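Local coordinates for protein Medium/long-chain acyl-CoA thioesterase YigI (Shewanella oneidensis, PDB 3E8P) that probably hydrolyses medium- and long-chain fatty acyl-CoA thioesters, releasing the free fatty acid and coenzyme A, at residues 66-70 with 71-75; 77-80 with 81-85; 90-93 with 94-98. All coordinates share one frame; numbering follows the deposited sequence.

Interaction 1: 66-70 with 71-75; sequences QILHG and GVTAT
His69 and Gly71 meet at the start of the long helix 70-90, the central helix of the hotdog fold, where His69 is the N-cap residue. Its ring does the capping: His69 ND1 accepts from Gly71 N at 2.9 Å, in a nearly straight bond (165° at the hydrogen) that lies almost in the ring plane. With CG anti to the backbone N (chi1 -169°), the imidazole is carried to the carbonyl side of His69, where the first helical amides emerge. At the other end of the ring, NE2 is hydrogen-bonded to His34 NE2 of the second subunit, so the capping histidine is held from two directions and ties the start of the helix to the second subunit.

The backbone adds its own turn of bonds. His69 O accepts from Val72 N at 2.8 Å and only weakly from Thr73 N, while Gly70 O takes the first ordinary helical bond, from Ala74 N at 3.0 Å, and a further one from the hydroxyl of Tyr117.

Apolar packing comes from the other side of the entry. The Leu68 side chain crosses that of Val72 at about a right angle, with Leu68 CG 3.9 Å from Val72 CB, and its CD2 branch rests 3.7 Å from Thr73 OG1. Leu59 also packs on Leu68, from a neighbouring loop.

One turn on, Gly71 O is gripped twice by a single residue: Thr75 N and Thr75 OG1, the hydroxyl at 2.8 Å, reach it from opposite faces of the carbonyl plane.

Interaction 2: 77-80 with 81-85; sequences LDVV and GGLTA
Val80 and Thr84 sit one turn apart in the middle of helix 70-90, the helix around which the antiparallel sheet of the hotdog fold curls. Their side chains lie side by side and point the same way, and this is the tight part of the contact. Thr84 OG1 donates to Val80 O over only 2.6 Å, and Thr84 N gives the usual helical bond to the same oxygen at 2.9 Å, so one carbonyl is held by both donors of one residue. The torsion of Thr84 explains it: OG1 stands anti to the carbonyl carbon (chi1 -62°) and beside its own N, bringing the hydroxyl back over the preceding turn. A buried hydroxyl is satisfied in this way, while Val80 CG1 packs 3.7 Å from Thr84 OG1. Val49 of strand 49-54 touches both side chains.

A neighbouring stripe is mostly apolar. Val79 CG1 lies 3.9 Å from Leu83 CD1, the two side chains again running alongside each other, and Leu83 CG drops to 3.5 Å from Val79 O. Phe27 of helix 14-29 packs on both.

No touching residue here is exposed, so the contrast is with a glycine side rather than a solvent side. Gly81 and Gly82 join the contact through their backbone, and between these two segments few side chains meet there. Asp78 turns its carboxylate to other partners, OD2 being hydrogen-bonded to Thr110 OG1 and Tyr161 OH, while Met113 and Tyr117 of the second subunit pack against it. Towards the next turn, only its carbonyl does the work, Asp78 O receiving Gly82 N at 2.9 Å.

Interaction 3: 90-93 with 94-98; sequences VASR and DDWTI
Arg93 lies across one face of the Trp96 indole. Arg93 CB makes a CH-pi contact 3.6 Å from the centroid of the Trp96 five-membered ring, and Arg93 CD approaches Trp96 CZ2 at 3.4 Å. A bend at chi3 (53°) then takes the guanidinium over the six-membered ring, with Arg93 CZ 4.9 Å from the centroid of that Trp96 ring in a cation-pi contact. The planar group stands upright on the ring, the two planes 89° apart, so an edge rather than a face meets the indole. Asp95 crosses the arginine at about a right angle: Arg93 NH2 is 3.9 Å from Asp95 OD1, a long salt bridge of charges alone, with the oxygen well out of the guanidinium plane.

All this happens in the loop that joins helix 70-90 to helix 98-107 of the hotdog domain. At the rim of the indole, Val90 O lies 3.1 Å from Trp96 CD1, and Gln16 NE2 donates to that same carbonyl; Trp96 NE1 makes a weak hydrogen bond to Leu89 O. A leucine in place of Trp96 would probably leave the arginine cation without its aromatic face and free to swing. Farther out, Leu101 and Arg104 of helix 98-107 pack on the indole, and Thr97, that helix's N-cap, donates from its N to Glu100 OE1.

Interactions 1 and 2 belong to one helix, 70-90, their centres about 16 Å apart, and both are buried and reach the second subunit. The first deals with the start of the helix, where a side chain caps an amide that the helix itself does not serve; the second, near the centre of the chain, has a full set of main-chain bonds, and side chains one turn apart do the packing. Interaction 3 follows the end of that helix, its centre about 35 Å from that of interaction 1 and on the other side of the chain's centre. Partly buried and touched by no other chain of the assembly, it has no clear hydrogen bond between its segments and relies on charge and an aromatic face.

Interaction 1: 66-70 with 71-75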
ATOM      1  N   GLN A  66      14.009 -23.508   1.767  1.00 41.43           N
ATOM      2  CA  GLN A  66      12.875 -24.116   2.454  1.00 41.29           C
ATOM      3  C   GLN A  66      11.991 -23.040   3.080  1.00 40.97           C
ATOM      4  O   GLN A  66      11.601 -23.136   4.244  1.00 40.00           O
ATOM      5  CB  GLN A  66      13.350 -25.097   3.537  1.00 41.38           C
ATOM      6  CG  GLN A  66      13.820 -26.445   2.995  1.00 41.61           C
ATOM      7  CD  GLN A  66      12.688 -27.261   2.384  1.00 40.35           C
ATOM      8  OE1 GLN A  66      11.815 -27.760   3.088  1.00 40.09           O
ATOM      9  NE2 GLN A  66      12.700 -27.389   1.065  1.00 38.85           N
ATOM     10  N   ILE A  67      11.682 -22.007   2.307  1.00 39.67           N
ATOM     11  CA  ILE A  67      10.832 -20.944   2.818  1.00 38.47           C
ATOM     12  C   ILE A  67       9.427 -21.040   2.234  1.00 34.53           C
ATOM     13  O   ILE A  67       9.212 -21.560   1.137  1.00 33.33           O
ATOM     14  CB  ILE A  67      11.411 -19.546   2.516  1.00 39.29           C
ATOM     15  CG1 ILE A  67      11.558 -19.348   1.018  1.00 41.38           C
ATOM     16  CG2 ILE A  67      12.774 -19.397   3.149  1.00 40.82           C
ATOM     17  CD1 ILE A  67      11.966 -17.956   0.656  1.00 44.48           C
ATOM     18  N   LEU A  68       8.469 -20.555   3.004  1.00 32.36           N
ATOM     19  CA  LEU A  68       7.075 -20.550   2.608  1.00 30.08           C
ATOM     20  C   LEU A  68       6.941 -19.620   1.394  1.00 28.44           C
ATOM     21  O   LEU A  68       7.640 -18.604   1.304  1.00 25.71           O
ATOM     22  CB  LEU A  68       6.243 -20.036   3.784  1.00 31.47           C
ATOM     23  CG  LEU A  68       4.728 -20.215   3.812  1.00 33.07           C
ATOM     24  CD1 LEU A  68       4.373 -21.696   3.900  1.00 32.27           C
ATOM     25  CD2 LEU A  68       4.174 -19.459   5.016  1.00 31.91           C
ATOM     26  N   HIS A  69       6.073 -19.975   0.450  1.00 26.39           N
ATOM     27  CA  HIS A  69       5.871 -19.134  -0.732  1.00 26.41           C
ATOM     28  C   HIS A  69       5.116 -17.870  -0.325  1.00 25.31           C
ATOM     29  O   HIS A  69       4.107 -17.945   0.370  1.00 25.28           O
ATOM     30  CB  HIS A  69       5.069 -19.878  -1.801  1.00 25.19           C
ATOM     31  CG  HIS A  69       5.043 -19.180  -3.126  1.00 26.95           C
ATOM     32  ND1 HIS A  69       4.357 -18.003  -3.333  1.00 25.89           N
ATOM     33  CD2 HIS A  69       5.635 -19.483  -4.307  1.00 27.50           C
ATOM     34  CE1 HIS A  69       4.526 -17.611  -4.584  1.00 25.61           C
ATOM     35  NE2 HIS A  69       5.297 -18.490  -5.197  1.00 27.25           N
ATOM     36  N   GLY A  70       5.609 -16.714  -0.762  1.00 26.62           N
ATOM     37  CA  GLY A  70       4.973 -15.449  -0.418  1.00 26.20           C
ATOM     38  C   GLY A  70       3.472 -15.397  -0.646  1.00 26.29           C
ATOM     39  O   GLY A  70       2.762 -14.634   0.024  1.00 27.16           O
ATOM     40  N   GLY A  71       2.984 -16.195  -1.595  1.00 23.73           N
ATOM     41  CA  GLY A  71       1.559 -16.220  -1.877  1.00 23.61           C
ATOM     42  C   GLY A  71       0.768 -16.801  -0.716  1.00 23.14           C
ATOM     43  O   GLY A  71      -0.373 -16.407  -0.473  1.00 24.08           O
ATOM     44  N   VAL A  72       1.377 -17.741   0.004  1.00 22.33           N
ATOM     45  CA  VAL A  72       0.727 -18.356   1.149  1.00 21.52           C
ATOM     46  C   VAL A  72       0.645 -17.328   2.257  1.00 20.71           C
ATOM     47  O   VAL A  72      -0.389 -17.165   2.905  1.00 20.31           O
ATOM     48  CB  VAL A  72       1.525 -19.556   1.690  1.00 23.47           C
ATOM     49  CG1 VAL A  72       0.891 -20.046   2.984  1.00 20.34           C
ATOM     50  CG2 VAL A  72       1.571 -20.675   0.651  1.00 24.12           C
ATOM     51  N   THR A  73       1.752 -16.637   2.482  1.00 21.28           N
ATOM     52  CA  THR A  73       1.788 -15.611   3.518  1.00 23.87           C
ATOM     53  C   THR A  73       0.697 -14.568   3.244  1.00 22.46           C
ATOM     54  O   THR A  73      -0.035 -14.177   4.150  1.00 24.63           O
ATOM     55  CB  THR A  73       3.166 -14.942   3.560  1.00 24.20           C
ATOM     56  OG1 THR A  73       4.152 -15.917   3.922  1.00 24.68           O
ATOM     57  CG2 THR A  73       3.181 -13.823   4.566  1.00 23.99           C
ATOM     58  N   ALA A  74       0.583 -14.144   1.989  1.00 20.67           N
ATOM     59  CA  ALA A  74      -0.429 -13.164   1.603  1.00 20.73           C
ATOM     60  C   ALA A  74      -1.835 -13.732   1.782  1.00 21.92           C
ATOM     61  O   ALA A  74      -2.743 -13.018   2.196  1.00 21.88           O
ATOM     62  CB  ALA A  74      -0.218 -12.738   0.162  1.00 19.17           C
ATOM     63  N   THR A  75      -2.013 -15.018   1.482  1.00 23.31           N
ATOM     64  CA  THR A  75      -3.323 -15.665   1.622  1.00 23.41           C
ATOM     65  C   THR A  75      -3.767 -15.660   3.086  1.00 22.92           C
ATOM     66  O   THR A  75      -4.903 -15.282   3.401  1.00 23.71           O
ATOM     67  CB  THR A  75      -3.289 -17.139   1.100  1.00 22.42           C
ATOM     68  OG1 THR A  75      -3.029 -17.134  -0.306  1.00 23.33           O
ATOM     69  CG2 THR A  75      -4.622 -17.832   1.334  1.00 20.99           C
TER

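Interaction 2: 77-80 with 81-85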
ATOM      1  N   LEU A  77      -2.645 -13.724   5.628  1.00 24.15           N
ATOM      2  CA  LEU A  77      -2.846 -12.371   6.128  1.00 24.27           C
ATOM      3  C   LEU A  77      -4.188 -11.790   5.695  1.00 24.49           C
ATOM      4  O   LEU A  77      -4.842 -11.097   6.478  1.00 25.51           O
ATOM      5  CB  LEU A  77      -1.704 -11.460   5.667  1.00 24.68           C
ATOM      6  CG  LEU A  77      -0.331 -11.738   6.288  1.00 25.30           C
ATOM      7  CD1 LEU A  77       0.749 -10.975   5.529  1.00 24.65           C
ATOM      8  CD2 LEU A  77      -0.340 -11.329   7.740  1.00 23.64           C
ATOM      9  N   ASP A  78      -4.604 -12.074   4.460  1.00 24.80           N
ATOM     10  CA  ASP A  78      -5.881 -11.560   3.942  1.00 24.67           C
ATOM     11  C   ASP A  78      -7.076 -12.177   4.670  1.00 24.15           C
ATOM     12  O   ASP A  78      -8.031 -11.480   5.028  1.00 23.14           O
ATOM     13  CB  ASP A  78      -6.023 -11.835   2.438  1.00 27.67           C
ATOM     14  CG  ASP A  78      -7.234 -11.128   1.828  1.00 31.50           C
ATOM     15  OD1 ASP A  78      -7.730 -11.576   0.776  1.00 32.85           O
ATOM     16  OD2 ASP A  78      -7.686 -10.109   2.399  1.00 33.91           O
ATOM     17  N   VAL A  79      -7.012 -13.486   4.884  1.00 23.24           N
ATOM     18  CA  VAL A  79      -8.065 -14.211   5.585  1.00 24.14           C
ATOM     19  C   VAL A  79      -8.163 -13.754   7.043  1.00 26.31           C
ATOM     20  O   VAL A  79      -9.265 -13.580   7.577  1.00 26.90           O
ATOM     21  CB  VAL A  79      -7.799 -15.732   5.545  1.00 27.45           C
ATOM     22  CG1 VAL A  79      -8.866 -16.465   6.358  1.00 26.28           C
ATOM     23  CG2 VAL A  79      -7.788 -16.214   4.089  1.00 24.60           C
ATOM     24  N   VAL A  80      -7.013 -13.566   7.692  1.00 25.72           N
ATOM     25  CA  VAL A  80      -7.005 -13.084   9.070  1.00 23.46           C
ATOM     26  C   VAL A  80      -7.679 -11.714   9.081  1.00 24.23           C
ATOM     27  O   VAL A  80      -8.513 -11.424   9.938  1.00 24.73           O
ATOM     28  CB  VAL A  80      -5.566 -12.907   9.616  1.00 24.69           C
ATOM     29  CG1 VAL A  80      -5.588 -12.007  10.846  1.00 25.55           C
ATOM     30  CG2 VAL A  80      -4.961 -14.255   9.975  1.00 25.29           C
ATOM     31  N   GLY A  81      -7.318 -10.878   8.111  1.00 23.46           N
ATOM     32  CA  GLY A  81      -7.884  -9.540   8.037  1.00 23.90           C
ATOM     33  C   GLY A  81      -9.389  -9.512   7.833  1.00 26.12           C
ATOM     34  O   GLY A  81     -10.086  -8.699   8.437  1.00 25.38           O
ATOM     35  N   GLY A  82      -9.891 -10.398   6.978  1.00 26.54           N
ATOM     36  CA  GLY A  82     -11.318 -10.449   6.720  1.00 26.88           C
ATOM     37  C   GLY A  82     -12.105 -10.863   7.949  1.00 26.62           C
ATOM     38  O   GLY A  82     -13.099 -10.236   8.291  1.00 26.66           O
ATOM     39  N   LEU A  83     -11.653 -11.922   8.610  1.00 27.09           N
ATOM     40  CA  LEU A  83     -12.311 -12.416   9.813  1.00 27.28           C
ATOM     41  C   LEU A  83     -12.210 -11.402  10.958  1.00 28.98           C
ATOM     42  O   LEU A  83     -13.139 -11.268  11.763  1.00 30.13           O
ATOM     43  CB  LEU A  83     -11.706 -13.766  10.218  1.00 27.61           C
ATOM     44  CG  LEU A  83     -12.049 -14.909   9.247  1.00 29.57           C
ATOM     45  CD1 LEU A  83     -11.185 -16.143   9.507  1.00 29.92           C
ATOM     46  CD2 LEU A  83     -13.524 -15.241   9.401  1.00 31.30           C
ATOM     47  N   THR A  84     -11.090 -10.682  11.017  1.00 28.19           N
ATOM     48  CA  THR A  84     -10.874  -9.667  12.046  1.00 27.84           C
ATOM     49  C   THR A  84     -11.874  -8.539  11.802  1.00 29.32           C
ATOM     50  O   THR A  84     -12.495  -8.020  12.727  1.00 29.08           O
ATOM     51  CB  THR A  84      -9.436  -9.064  11.966  1.00 28.64           C
ATOM     52  OG1 THR A  84      -8.456 -10.095  12.192  1.00 25.84           O
ATOM     53  CG2 THR A  84      -9.268  -7.920  12.998  1.00 23.55           C
ATOM     54  N   ALA A  85     -12.022  -8.169  10.538  1.00 29.89           N
ATOM     55  CA  ALA A  85     -12.936  -7.109  10.161  1.00 29.17           C
ATOM     56  C   ALA A  85     -14.371  -7.489  10.512  1.00 29.90           C
ATOM     57  O   ALA A  85     -15.101  -6.683  11.079  1.00 31.31           O
ATOM     58  CB  ALA A  85     -12.810  -6.819   8.669  1.00 25.94           C
TER

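Interaction 3: 90-93 with 94-98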
ATOM      1  N   VAL A  90     -19.386  -7.471  14.070  1.00 38.30           N
ATOM      2  CA  VAL A  90     -20.297  -8.205  14.940  1.00 39.19           C
ATOM      3  C   VAL A  90     -20.341  -7.639  16.366  1.00 41.42           C
ATOM      4  O   VAL A  90     -21.396  -7.601  16.998  1.00 41.10           O
ATOM      5  CB  VAL A  90     -19.902  -9.695  15.030  1.00 37.76           C
ATOM      6  CG1 VAL A  90     -20.725 -10.386  16.100  1.00 39.24           C
ATOM      7  CG2 VAL A  90     -20.115 -10.376  13.694  1.00 35.65           C
ATOM      8  N   ALA A  91     -19.196  -7.197  16.868  1.00 43.43           N
ATOM      9  CA  ALA A  91     -19.121  -6.663  18.219  1.00 45.64           C
ATOM     10  C   ALA A  91     -19.517  -5.196  18.337  1.00 47.70           C
ATOM     11  O   ALA A  91     -19.607  -4.671  19.441  1.00 47.54           O
ATOM     12  CB  ALA A  91     -17.709  -6.863  18.775  1.00 46.30           C
ATOM     13  N   SER A  92     -19.764  -4.535  17.210  1.00 50.00           N
ATOM     14  CA  SER A  92     -20.121  -3.121  17.242  1.00 52.80           C
ATOM     15  C   SER A  92     -21.585  -2.821  17.564  1.00 56.32           C
ATOM     16  O   SER A  92     -21.938  -1.668  17.817  1.00 56.48           O
ATOM     17  CB  SER A  92     -19.757  -2.456  15.910  1.00 52.36           C
ATOM     18  OG  SER A  92     -20.546  -2.962  14.849  1.00 48.87           O
ATOM     19  N   ARG A  93     -22.435  -3.842  17.559  1.00 60.14           N
ATOM     20  CA  ARG A  93     -23.855  -3.627  17.833  1.00 64.28           C
ATOM     21  C   ARG A  93     -24.522  -4.766  18.600  1.00 66.47           C
ATOM     22  O   ARG A  93     -23.999  -5.879  18.660  1.00 66.75           O
ATOM     23  CB  ARG A  93     -24.607  -3.399  16.516  1.00 65.33           C
ATOM     24  CG  ARG A  93     -24.338  -2.056  15.859  1.00 67.60           C
ATOM     25  CD  ARG A  93     -24.829  -2.034  14.422  1.00 70.06           C
ATOM     26  NE  ARG A  93     -26.227  -2.430  14.309  1.00 72.73           N
ATOM     27  CZ  ARG A  93     -27.243  -1.740  14.814  1.00 74.45           C
ATOM     28  NH1 ARG A  93     -27.019  -0.608  15.470  1.00 74.70           N
ATOM     29  NH2 ARG A  93     -28.485  -2.188  14.667  1.00 74.64           N
ATOM     30  N   ASP A  94     -25.684  -4.471  19.181  1.00 68.89           N
ATOM     31  CA  ASP A  94     -26.455  -5.458  19.935  1.00 71.00           C
ATOM     32  C   ASP A  94     -27.756  -5.795  19.205  1.00 72.30           C
ATOM     33  O   ASP A  94     -28.323  -6.873  19.388  1.00 73.01           O
ATOM     34  CB  ASP A  94     -26.787  -4.930  21.333  1.00 71.47           C
ATOM     35  CG  ASP A  94     -25.561  -4.802  22.219  1.00 72.70           C
ATOM     36  OD1 ASP A  94     -24.880  -5.826  22.444  1.00 71.97           O
ATOM     37  OD2 ASP A  94     -25.285  -3.680  22.694  1.00 72.65           O
ATOM     38  N   ASP A  95     -28.217  -4.865  18.373  1.00 73.05           N
ATOM     39  CA  ASP A  95     -29.449  -5.044  17.616  1.00 73.31           C
ATOM     40  C   ASP A  95     -29.278  -6.023  16.459  1.00 72.84           C
ATOM     41  O   ASP A  95     -30.196  -6.207  15.662  1.00 73.02           O
ATOM     42  CB  ASP A  95     -29.928  -3.700  17.056  1.00 75.18           C
ATOM     43  CG  ASP A  95     -29.921  -2.595  18.094  1.00 76.50           C
ATOM     44  OD1 ASP A  95     -28.818  -2.194  18.526  1.00 77.76           O
ATOM     45  OD2 ASP A  95     -31.017  -2.129  18.478  1.00 77.52           O
ATOM     46  N   TRP A  96     -28.106  -6.646  16.362  1.00 71.79           N
ATOM     47  CA  TRP A  96     -27.839  -7.598  15.286  1.00 71.32           C
ATOM     48  C   TRP A  96     -28.793  -8.789  15.293  1.00 71.12           C
ATOM     49  O   TRP A  96     -28.895  -9.504  16.289  1.00 70.28           O
ATOM     50  CB  TRP A  96     -26.409  -8.144  15.378  1.00 70.81           C
ATOM     51  CG  TRP A  96     -25.318  -7.185  14.997  1.00 70.95           C
ATOM     52  CD1 TRP A  96     -24.175  -6.936  15.697  1.00 71.11           C
ATOM     53  CD2 TRP A  96     -25.238  -6.389  13.805  1.00 71.09           C
ATOM     54  NE1 TRP A  96     -23.385  -6.038  15.019  1.00 71.04           N
ATOM     55  CE2 TRP A  96     -24.014  -5.686  13.854  1.00 71.50           C
ATOM     56  CE3 TRP A  96     -26.079  -6.203  12.701  1.00 71.11           C
ATOM     57  CZ2 TRP A  96     -23.612  -4.809  12.838  1.00 71.28           C
ATOM     58  CZ3 TRP A  96     -25.678  -5.329  11.691  1.00 71.17           C
ATOM     59  CH2 TRP A  96     -24.456  -4.645  11.768  1.00 71.68           C
ATOM     60  N   THR A  97     -29.492  -9.001  14.182  1.00 70.93           N
ATOM     61  CA  THR A  97     -30.387 -10.146  14.068  1.00 71.34           C
ATOM     62  C   THR A  97     -29.600 -11.152  13.234  1.00 71.35           C
ATOM     63  O   THR A  97     -28.772 -10.764  12.409  1.00 71.39           O
ATOM     64  CB  THR A  97     -31.703  -9.789  13.341  1.00 71.69           C
ATOM     65  OG1 THR A  97     -31.479  -9.746  11.927  1.00 71.95           O
ATOM     66  CG2 THR A  97     -32.215  -8.433  13.805  1.00 71.89           C
ATOM     67  N   ILE A  98     -29.850 -12.438  13.443  1.00 71.37           N
ATOM     68  CA  ILE A  98     -29.124 -13.474  12.721  1.00 71.81           C
ATOM     69  C   ILE A  98     -28.908 -13.214  11.229  1.00 71.99           C
ATOM     70  O   ILE A  98     -27.768 -13.172  10.768  1.00 71.71           O
ATOM     71  CB  ILE A  98     -29.802 -14.843  12.874  1.00 72.99           C
ATOM     72  CG1 ILE A  98     -30.009 -15.160  14.359  1.00 74.58           C
ATOM     73  CG2 ILE A  98     -28.942 -15.917  12.221  1.00 72.55           C
ATOM     74  CD1 ILE A  98     -31.174 -14.410  15.005  1.00 73.76           C
TER